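Local structure of plasmodesmata-located protein 8 (Arabidopsis thaliana, 6GRF) at residues S33-S38 and T83-I88; Y136-R141 and A209-S214. The protein probably modulates cell-to-cell trafficking through plasmodesmata, as a membrane protein with a tandem DUF26 ectodomain outside the cell. All blocks are in the same frame, centred on the assembly; numbering follows the deposited sequence.

In the fold
The ectodomain carries two Gnk2-homologous modules in tandem, and each builds a five-stranded antiparallel sheet with the strand order 1-4-5-3-2 and two helices packed on it. Interaction 1 belongs to the first module and joins its two helices to each other; interaction 2 belongs to the second and joins its first helix to strand 207-213, last in the chain but central in the sheet. Their centres lie 35 Å apart, on opposite sides of the chain's centre, and their nearest atoms are about 16 Å apart, so they do not touch. The two contacts follow one another along the chain, one in each Gnk2-homologous range.

Interaction 1 of 2, residues S33-S38 and T83-I88; sequences SSVVTS and TSVDQI
V85 reaches from the segment 83-88 to V35 and V36 of the segment 33-38, and the side-chain contacts between the two helical pieces are made by these three valines. The interaction is purely apolar: no hydrogen bond or salt bridge crosses. A single methyl of V85, CG2, serves both partners, lying 4.1 Å from CG1 of V35 and 4.0 Å from CG2 of V36. It therefore sits beside two neighbouring residues of the facing helix. The two approaches differ: V35 and V85 run past each other in opposite directions, whereas V36 and V85 cross at about a right angle.

In V85, CG1 is anti to the backbone N (chi1 162°), which puts CG2 anti to the carbonyl carbon and lets that branch do the touching. V35 and V36 have the same rotamer but use different branches, CG1 in V35 and CG2 in V36. Valine suits this place because its side chain branches at the beta carbon and so offers methyls close to the backbone; here they meet across helices in which the CA atoms of V36 and V85 are 7.9 Å apart.

The hydroxyl of S38 bonds to Y66 and N45, and that of S34 to the backbone O of T30.

Helices 23-39 and 74-91 lie side by side on the antiparallel sheet of the first Gnk2-homologous module. V35 continues inward onto L107 of strand 105-110 and F47 of strand 44-49, while V36 also meets Q82 of helix 74-91.

Interaction 2 of 2, residues Y136-R141 and A209-S214; sequences YDFFKR and ARYWGS
Helix-on-sheet packing in the second Gnk2-homologous module brings F138, in the first turn of helix 136-149, against Y211 and G213 of strand 207-213, the fifth strand of the sheet in chain order. The contact is apolar, and no hydrogen bond passes between the segments. CG of F138 is anti to the backbone N (chi1 178°), which extends the ring from the helix until its far end meets the strand. CZ of F138 lies 4.3 Å from CE1 of Y211, an oblique meeting of the two rings.

G213 lies at the rim of the same phenylalanine ring, near its plane, with its CA 4.5 Å from CE1 of F138. Glycine presents only its alpha carbon to the ring, so the backbone itself makes the approach. Y211 and G213, two residues apart on an extended strand, thus both address the helix; V164 on the adjacent strand, V132 and the ring of Y216 add further apolar cover around F138.

Tyrosine suits a buried place with a polar neighbour: its ring packs on F138 and L190, while its hydroxyl is bonded to the carbonyl O of A197 and to NH2 of R142. These partners satisfy the OH and would restrain the ring's position. On the helix itself, F138 also meets F139: the CD2 atom of F138 stands 3.7 Å above one face of the F139 ring, offset toward its rim.

Interaction 1 of 2, residues S33-S38 and T83-I88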
ATOM      1  N   SER A  33      -5.404   4.864 -17.584  1.00 31.16           N
ATOM      2  CA  SER A  33      -5.036   6.056 -18.300  1.00 32.89           C
ATOM      3  C   SER A  33      -5.140   7.298 -17.389  1.00 32.19           C
ATOM      4  O   SER A  33      -4.295   8.177 -17.455  1.00 34.10           O
ATOM      5  CB  SER A  33      -5.887   6.182 -19.534  1.00 34.09           C
ATOM      6  OG  SER A  33      -5.692   7.446 -20.127  1.00 37.28           O
ATOM      7  N   SER A  34      -6.184   7.370 -16.552  1.00 30.96           N
ATOM      8  CA  SER A  34      -6.431   8.512 -15.637  1.00 31.44           C
ATOM      9  C   SER A  34      -5.365   8.559 -14.536  1.00 30.90           C
ATOM     10  O   SER A  34      -4.960   9.627 -14.113  1.00 31.06           O
ATOM     11  CB  SER A  34      -7.800   8.447 -15.009  1.00 30.40           C
ATOM     12  OG  SER A  34      -8.802   8.715 -15.970  1.00 33.47           O
ATOM     13  N   VAL A  35      -4.964   7.374 -14.075  1.00 30.32           N
ATOM     14  CA  VAL A  35      -3.985   7.220 -13.010  1.00 31.33           C
ATOM     15  C   VAL A  35      -2.658   7.825 -13.465  1.00 32.79           C
ATOM     16  O   VAL A  35      -2.009   8.501 -12.693  1.00 35.04           O
ATOM     17  CB  VAL A  35      -3.850   5.739 -12.610  1.00 31.34           C
ATOM     18  CG1 VAL A  35      -2.527   5.443 -11.943  1.00 32.92           C
ATOM     19  CG2 VAL A  35      -5.015   5.291 -11.736  1.00 30.19           C
ATOM     20  N   VAL A  36      -2.285   7.590 -14.727  1.00 33.88           N
ATOM     21  CA  VAL A  36      -1.050   8.107 -15.293  1.00 36.55           C
ATOM     22  C   VAL A  36      -1.154   9.637 -15.416  1.00 38.24           C
ATOM     23  O   VAL A  36      -0.219  10.353 -15.070  1.00 40.55           O
ATOM     24  CB  VAL A  36      -0.720   7.445 -16.644  1.00 37.94           C
ATOM     25  CG1 VAL A  36       0.395   8.177 -17.372  1.00 41.44           C
ATOM     26  CG2 VAL A  36      -0.377   5.971 -16.484  1.00 37.58           C
ATOM     27  N   THR A  37      -2.295  10.123 -15.913  1.00 37.62           N
ATOM     28  CA  THR A  37      -2.554  11.549 -16.083  1.00 39.07           C
ATOM     29  C   THR A  37      -2.438  12.255 -14.723  1.00 38.08           C
ATOM     30  O   THR A  37      -1.744  13.252 -14.618  1.00 40.16           O
ATOM     31  CB  THR A  37      -3.919  11.771 -16.757  1.00 38.93           C
ATOM     32  OG1 THR A  37      -3.863  11.209 -18.068  1.00 40.15           O
ATOM     33  CG2 THR A  37      -4.314  13.226 -16.877  1.00 40.77           C
ATOM     34  N   SER A  38      -3.110  11.710 -13.699  1.00 35.48           N
ATOM     35  CA  SER A  38      -3.197  12.297 -12.347  1.00 34.30           C
ATOM     36  C   SER A  38      -1.825  12.318 -11.656  1.00 35.96           C
ATOM     37  O   SER A  38      -1.528  13.244 -10.913  1.00 36.19           O
ATOM     38  CB  SER A  38      -4.181  11.551 -11.503  1.00 31.55           C
ATOM     39  OG  SER A  38      -4.434  12.236 -10.287  1.00 30.32           O
ATOM     40  N   THR A  83       5.212   2.545 -14.380  1.00 39.19           N
ATOM     41  CA  THR A  83       5.767   1.193 -14.243  1.00 39.65           C
ATOM     42  C   THR A  83       4.702   0.254 -13.656  1.00 37.47           C
ATOM     43  O   THR A  83       4.579  -0.920 -14.039  1.00 38.31           O
ATOM     44  CB  THR A  83       7.041   1.211 -13.385  1.00 40.43           C
ATOM     45  OG1 THR A  83       7.939   2.167 -13.946  1.00 42.31           O
ATOM     46  CG2 THR A  83       7.716  -0.141 -13.307  1.00 41.62           C
ATOM     47  N   SER A  84       3.949   0.807 -12.713  1.00 35.08           N
ATOM     48  CA  SER A  84       2.932   0.128 -11.958  1.00 34.21           C
ATOM     49  C   SER A  84       1.756  -0.288 -12.867  1.00 34.11           C
ATOM     50  O   SER A  84       1.254  -1.414 -12.800  1.00 33.75           O
ATOM     51  CB  SER A  84       2.519   1.039 -10.828  1.00 32.80           C
ATOM     52  OG  SER A  84       1.270   0.688 -10.302  1.00 32.05           O
ATOM     53  N   VAL A  85       1.336   0.620 -13.745  1.00 34.81           N
ATOM     54  CA  VAL A  85       0.228   0.354 -14.670  1.00 35.59           C
ATOM     55  C   VAL A  85       0.620  -0.785 -15.633  1.00 38.27           C
ATOM     56  O   VAL A  85      -0.188  -1.682 -15.905  1.00 38.42           O
ATOM     57  CB  VAL A  85      -0.196   1.651 -15.385  1.00 35.71           C
ATOM     58  CG1 VAL A  85      -1.018   1.392 -16.636  1.00 37.51           C
ATOM     59  CG2 VAL A  85      -0.952   2.560 -14.432  1.00 33.60           C
ATOM     60  N   ASP A  86       1.873  -0.784 -16.102  1.00 40.62           N
ATOM     61  CA  ASP A  86       2.368  -1.835 -16.962  1.00 43.53           C
ATOM     62  C   ASP A  86       2.432  -3.152 -16.181  1.00 42.82           C
ATOM     63  O   ASP A  86       1.968  -4.170 -16.644  1.00 43.54           O
ATOM     64  CB  ASP A  86       3.722  -1.460 -17.557  1.00 47.20           C
ATOM     65  CG  ASP A  86       3.628  -0.297 -18.530  1.00 50.15           C
ATOM     66  OD1 ASP A  86       2.750  -0.358 -19.425  1.00 52.17           O
ATOM     67  OD2 ASP A  86       4.426   0.663 -18.385  1.00 51.71           O
ATOM     68  N   GLN A  87       3.002  -3.121 -14.980  1.00 41.47           N
ATOM     69  CA  GLN A  87       3.207  -4.355 -14.219  1.00 41.78           C
ATOM     70  C   GLN A  87       1.862  -4.998 -13.841  1.00 39.21           C
ATOM     71  O   GLN A  87       1.736  -6.213 -13.905  1.00 39.59           O
ATOM     72  CB  GLN A  87       4.061  -4.082 -12.976  1.00 42.02           C
ATOM     73  CG  GLN A  87       4.217  -5.283 -12.046  1.00 43.62           C
ATOM     74  CD  GLN A  87       5.182  -6.344 -12.520  1.00 47.11           C
ATOM     75  OE1 GLN A  87       5.863  -6.208 -13.536  1.00 49.87           O
ATOM     76  NE2 GLN A  87       5.260  -7.427 -11.764  1.00 48.63           N
ATOM     77  N   ILE A  88       0.885  -4.193 -13.408  1.00 36.59           N
ATOM     78  CA  ILE A  88      -0.349  -4.748 -12.847  1.00 35.95           C
ATOM     79  C   ILE A  88      -1.105  -5.497 -13.954  1.00 38.15           C
ATOM     80  O   ILE A  88      -1.720  -6.539 -13.697  1.00 39.05           O
ATOM     81  CB  ILE A  88      -1.222  -3.686 -12.148  1.00 33.37           C
ATOM     82  CG1 ILE A  88      -2.171  -4.335 -11.137  1.00 33.08           C
ATOM     83  CG2 ILE A  88      -1.994  -2.828 -13.143  1.00 33.11           C
ATOM     84  CD1 ILE A  88      -2.965  -3.354 -10.302  1.00 31.22           C
TER

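Interaction 2 of 2, residues Y136-R141 and A209-S214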
ATOM      1  N   TYR A 136      17.191  -6.336  25.158  1.00 41.74           N
ATOM      2  CA  TYR A 136      15.991  -5.695  25.621  1.00 40.89           C
ATOM      3  C   TYR A 136      15.899  -4.282  25.050  1.00 38.81           C
ATOM      4  O   TYR A 136      14.816  -3.827  24.754  1.00 37.01           O
ATOM      5  CB  TYR A 136      15.957  -5.626  27.147  1.00 42.62           C
ATOM      6  CG  TYR A 136      14.751  -4.906  27.692  1.00 43.33           C
ATOM      7  CD1 TYR A 136      13.530  -5.550  27.807  1.00 44.13           C
ATOM      8  CD2 TYR A 136      14.826  -3.577  28.082  1.00 43.56           C
ATOM      9  CE1 TYR A 136      12.411  -4.897  28.301  1.00 44.56           C
ATOM     10  CE2 TYR A 136      13.717  -2.907  28.574  1.00 44.06           C
ATOM     11  CZ  TYR A 136      12.502  -3.569  28.681  1.00 44.75           C
ATOM     12  OH  TYR A 136      11.405  -2.923  29.177  1.00 45.71           O
ATOM     13  N   ASP A 137      17.049  -3.613  24.916  1.00 38.55           N
ATOM     14  CA  ASP A 137      17.109  -2.233  24.467  1.00 37.84           C
ATOM     15  C   ASP A 137      16.561  -2.111  23.036  1.00 36.12           C
ATOM     16  O   ASP A 137      15.845  -1.165  22.727  1.00 34.10           O
ATOM     17  CB  ASP A 137      18.533  -1.683  24.555  1.00 40.05           C
ATOM     18  CG  ASP A 137      18.611  -0.208  24.200  1.00 41.06           C
ATOM     19  OD1 ASP A 137      18.001   0.607  24.931  1.00 41.35           O
ATOM     20  OD2 ASP A 137      19.237   0.108  23.163  1.00 43.37           O
ATOM     21  N   PHE A 138      16.921  -3.058  22.165  1.00 35.94           N
ATOM     22  CA  PHE A 138      16.424  -3.080  20.804  1.00 35.26           C
ATOM     23  C   PHE A 138      14.891  -3.076  20.793  1.00 34.84           C
ATOM     24  O   PHE A 138      14.274  -2.349  20.020  1.00 33.78           O
ATOM     25  CB  PHE A 138      16.921  -4.314  20.052  1.00 36.13           C
ATOM     26  CG  PHE A 138      16.389  -4.377  18.648  1.00 35.47           C
ATOM     27  CD1 PHE A 138      16.899  -3.542  17.664  1.00 35.09           C
ATOM     28  CD2 PHE A 138      15.335  -5.221  18.325  1.00 35.51           C
ATOM     29  CE1 PHE A 138      16.396  -3.588  16.373  1.00 34.46           C
ATOM     30  CE2 PHE A 138      14.830  -5.256  17.033  1.00 34.51           C
ATOM     31  CZ  PHE A 138      15.357  -4.433  16.066  1.00 33.86           C
ATOM     32  N   PHE A 139      14.287  -3.904  21.650  1.00 35.63           N
ATOM     33  CA  PHE A 139      12.848  -4.102  21.657  1.00 35.74           C
ATOM     34  C   PHE A 139      12.143  -2.884  22.265  1.00 35.11           C
ATOM     35  O   PHE A 139      11.061  -2.526  21.832  1.00 33.03           O
ATOM     36  CB  PHE A 139      12.514  -5.445  22.311  1.00 37.39           C
ATOM     37  CG  PHE A 139      12.898  -6.595  21.418  1.00 38.60           C
ATOM     38  CD1 PHE A 139      12.327  -6.731  20.162  1.00 38.89           C
ATOM     39  CD2 PHE A 139      13.879  -7.493  21.793  1.00 40.77           C
ATOM     40  CE1 PHE A 139      12.703  -7.761  19.315  1.00 39.90           C
ATOM     41  CE2 PHE A 139      14.261  -8.520  20.944  1.00 42.12           C
ATOM     42  CZ  PHE A 139      13.671  -8.655  19.708  1.00 41.60           C
ATOM     43  N   LYS A 140      12.767  -2.231  23.244  1.00 35.56           N
ATOM     44  CA  LYS A 140      12.193  -1.039  23.815  1.00 35.96           C
ATOM     45  C   LYS A 140      12.206   0.090  22.768  1.00 34.22           C
ATOM     46  O   LYS A 140      11.260   0.875  22.684  1.00 33.16           O
ATOM     47  CB  LYS A 140      12.931  -0.626  25.093  1.00 38.42           C
ATOM     48  CG  LYS A 140      12.239   0.500  25.853  1.00 40.50           C
ATOM     49  CD  LYS A 140      12.834   0.825  27.218  1.00 43.88           C
ATOM     50  CE  LYS A 140      11.824   1.402  28.199  1.00 45.80           C
ATOM     51  NZ  LYS A 140      10.904   2.385  27.566  1.00 45.58           N
ATOM     52  N   ARG A 141      13.280   0.172  21.979  1.00 33.72           N
ATOM     53  CA  ARG A 141      13.411   1.208  20.960  1.00 33.28           C
ATOM     54  C   ARG A 141      12.407   0.931  19.832  1.00 32.10           C
ATOM     55  O   ARG A 141      11.816   1.843  19.290  1.00 30.13           O
ATOM     56  CB  ARG A 141      14.833   1.273  20.399  1.00 34.79           C
ATOM     57  CG  ARG A 141      15.918   1.537  21.437  1.00 36.92           C
ATOM     58  CD  ARG A 141      16.190   3.002  21.680  1.00 38.06           C
ATOM     59  NE  ARG A 141      17.354   3.256  22.532  1.00 40.38           N
ATOM     60  CZ  ARG A 141      17.644   4.449  23.035  1.00 41.28           C
ATOM     61  NH1 ARG A 141      16.960   5.507  22.634  1.00 41.50           N
ATOM     62  NH2 ARG A 141      18.595   4.581  23.940  1.00 43.29           N
ATOM     63  N   ALA A 209       3.299  -0.333   7.472  1.00 28.11           N
ATOM     64  CA  ALA A 209       4.290   0.051   8.443  1.00 27.67           C
ATOM     65  C   ALA A 209       5.448  -0.946   8.376  1.00 28.61           C
ATOM     66  O   ALA A 209       5.221  -2.144   8.193  1.00 27.86           O
ATOM     67  CB  ALA A 209       3.666   0.092   9.809  1.00 28.18           C
ATOM     68  N   ARG A 210       6.670  -0.409   8.490  1.00 34.01           N
ATOM     69  CA  ARG A 210       7.928  -1.142   8.399  1.00 34.29           C
ATOM     70  C   ARG A 210       8.832  -0.650   9.529  1.00 31.36           C
ATOM     71  O   ARG A 210       8.789   0.500   9.877  1.00 29.81           O
ATOM     72  CB  ARG A 210       8.731  -0.857   7.119  1.00 37.60           C
ATOM     73  CG  ARG A 210       7.995  -1.045   5.804  1.00 42.67           C
ATOM     74  CD  ARG A 210       8.914  -1.252   4.604  1.00 46.45           C
ATOM     75  NE  ARG A 210       9.438  -0.005   4.068  1.00 49.92           N
ATOM     76  CZ  ARG A 210      10.553   0.584   4.490  1.00 51.28           C
ATOM     77  NH1 ARG A 210      11.292  -0.012   5.413  1.00 49.95           N
ATOM     78  NH2 ARG A 210      10.916   1.760   3.996  1.00 52.27           N
ATOM     79  N   TYR A 211       9.679  -1.529  10.046  1.00 30.65           N
ATOM     80  CA  TYR A 211      10.806  -1.095  10.885  1.00 30.33           C
ATOM     81  C   TYR A 211      12.025  -1.944  10.517  1.00 30.72           C
ATOM     82  O   TYR A 211      11.884  -3.048   9.999  1.00 29.35           O
ATOM     83  CB  TYR A 211      10.479  -1.186  12.381  1.00 29.77           C
ATOM     84  CG  TYR A 211      10.505  -2.599  12.897  1.00 29.63           C
ATOM     85  CD1 TYR A 211      11.696  -3.203  13.265  1.00 29.81           C
ATOM     86  CD2 TYR A 211       9.354  -3.366  12.924  1.00 29.58           C
ATOM     87  CE1 TYR A 211      11.736  -4.523  13.674  1.00 29.99           C
ATOM     88  CE2 TYR A 211       9.372  -4.679  13.356  1.00 29.77           C
ATOM     89  CZ  TYR A 211      10.568  -5.259  13.732  1.00 30.09           C
ATOM     90  OH  TYR A 211      10.591  -6.556  14.147  1.00 31.03           O
ATOM     91  N   TRP A 212      13.211  -1.400  10.807  1.00 32.02           N
ATOM     92  CA  TRP A 212      14.479  -2.068  10.553  1.00 34.03           C
ATOM     93  C   TRP A 212      15.559  -1.518  11.508  1.00 35.42           C
ATOM     94  O   TRP A 212      15.455  -0.401  12.023  1.00 33.84           O
ATOM     95  CB  TRP A 212      14.843  -1.927   9.067  1.00 34.51           C
ATOM     96  CG  TRP A 212      15.099  -0.516   8.647  1.00 35.69           C
ATOM     97  CD1 TRP A 212      16.314   0.094   8.586  1.00 37.61           C
ATOM     98  CD2 TRP A 212      14.136   0.484   8.265  1.00 36.07           C
ATOM     99  NE1 TRP A 212      16.179   1.394   8.184  1.00 38.81           N
ATOM    100  CE2 TRP A 212      14.855   1.660   7.967  1.00 37.49           C
ATOM    101  CE3 TRP A 212      12.743   0.503   8.126  1.00 35.61           C
ATOM    102  CZ2 TRP A 212      14.237   2.841   7.559  1.00 38.52           C
ATOM    103  CZ3 TRP A 212      12.129   1.673   7.728  1.00 36.69           C
ATOM    104  CH2 TRP A 212      12.866   2.826   7.447  1.00 38.26           C
ATOM    105  N   GLY A 213      16.573  -2.342  11.783  1.00 39.66           N
ATOM    106  CA  GLY A 213      17.790  -1.918  12.483  1.00 43.25           C
ATOM    107  C   GLY A 213      18.768  -1.270  11.516  1.00 47.95           C
ATOM    108  O   GLY A 213      18.857  -1.680  10.354  1.00 48.57           O
ATOM    109  N   SER A 214      19.494  -0.250  11.995  1.00 53.33           N
ATOM    110  CA  SER A 214      20.464   0.525  11.192  1.00 58.85           C
ATOM    111  C   SER A 214      21.815  -0.205  11.111  1.00 64.66           C
ATOM    112  O   SER A 214      22.117  -0.834  10.076  1.00 69.42           O
ATOM    113  CB  SER A 214      20.625   1.925  11.732  1.00 60.01           C
ATOM    114  OG  SER A 214      19.415   2.653  11.608  1.00 59.78           O
TER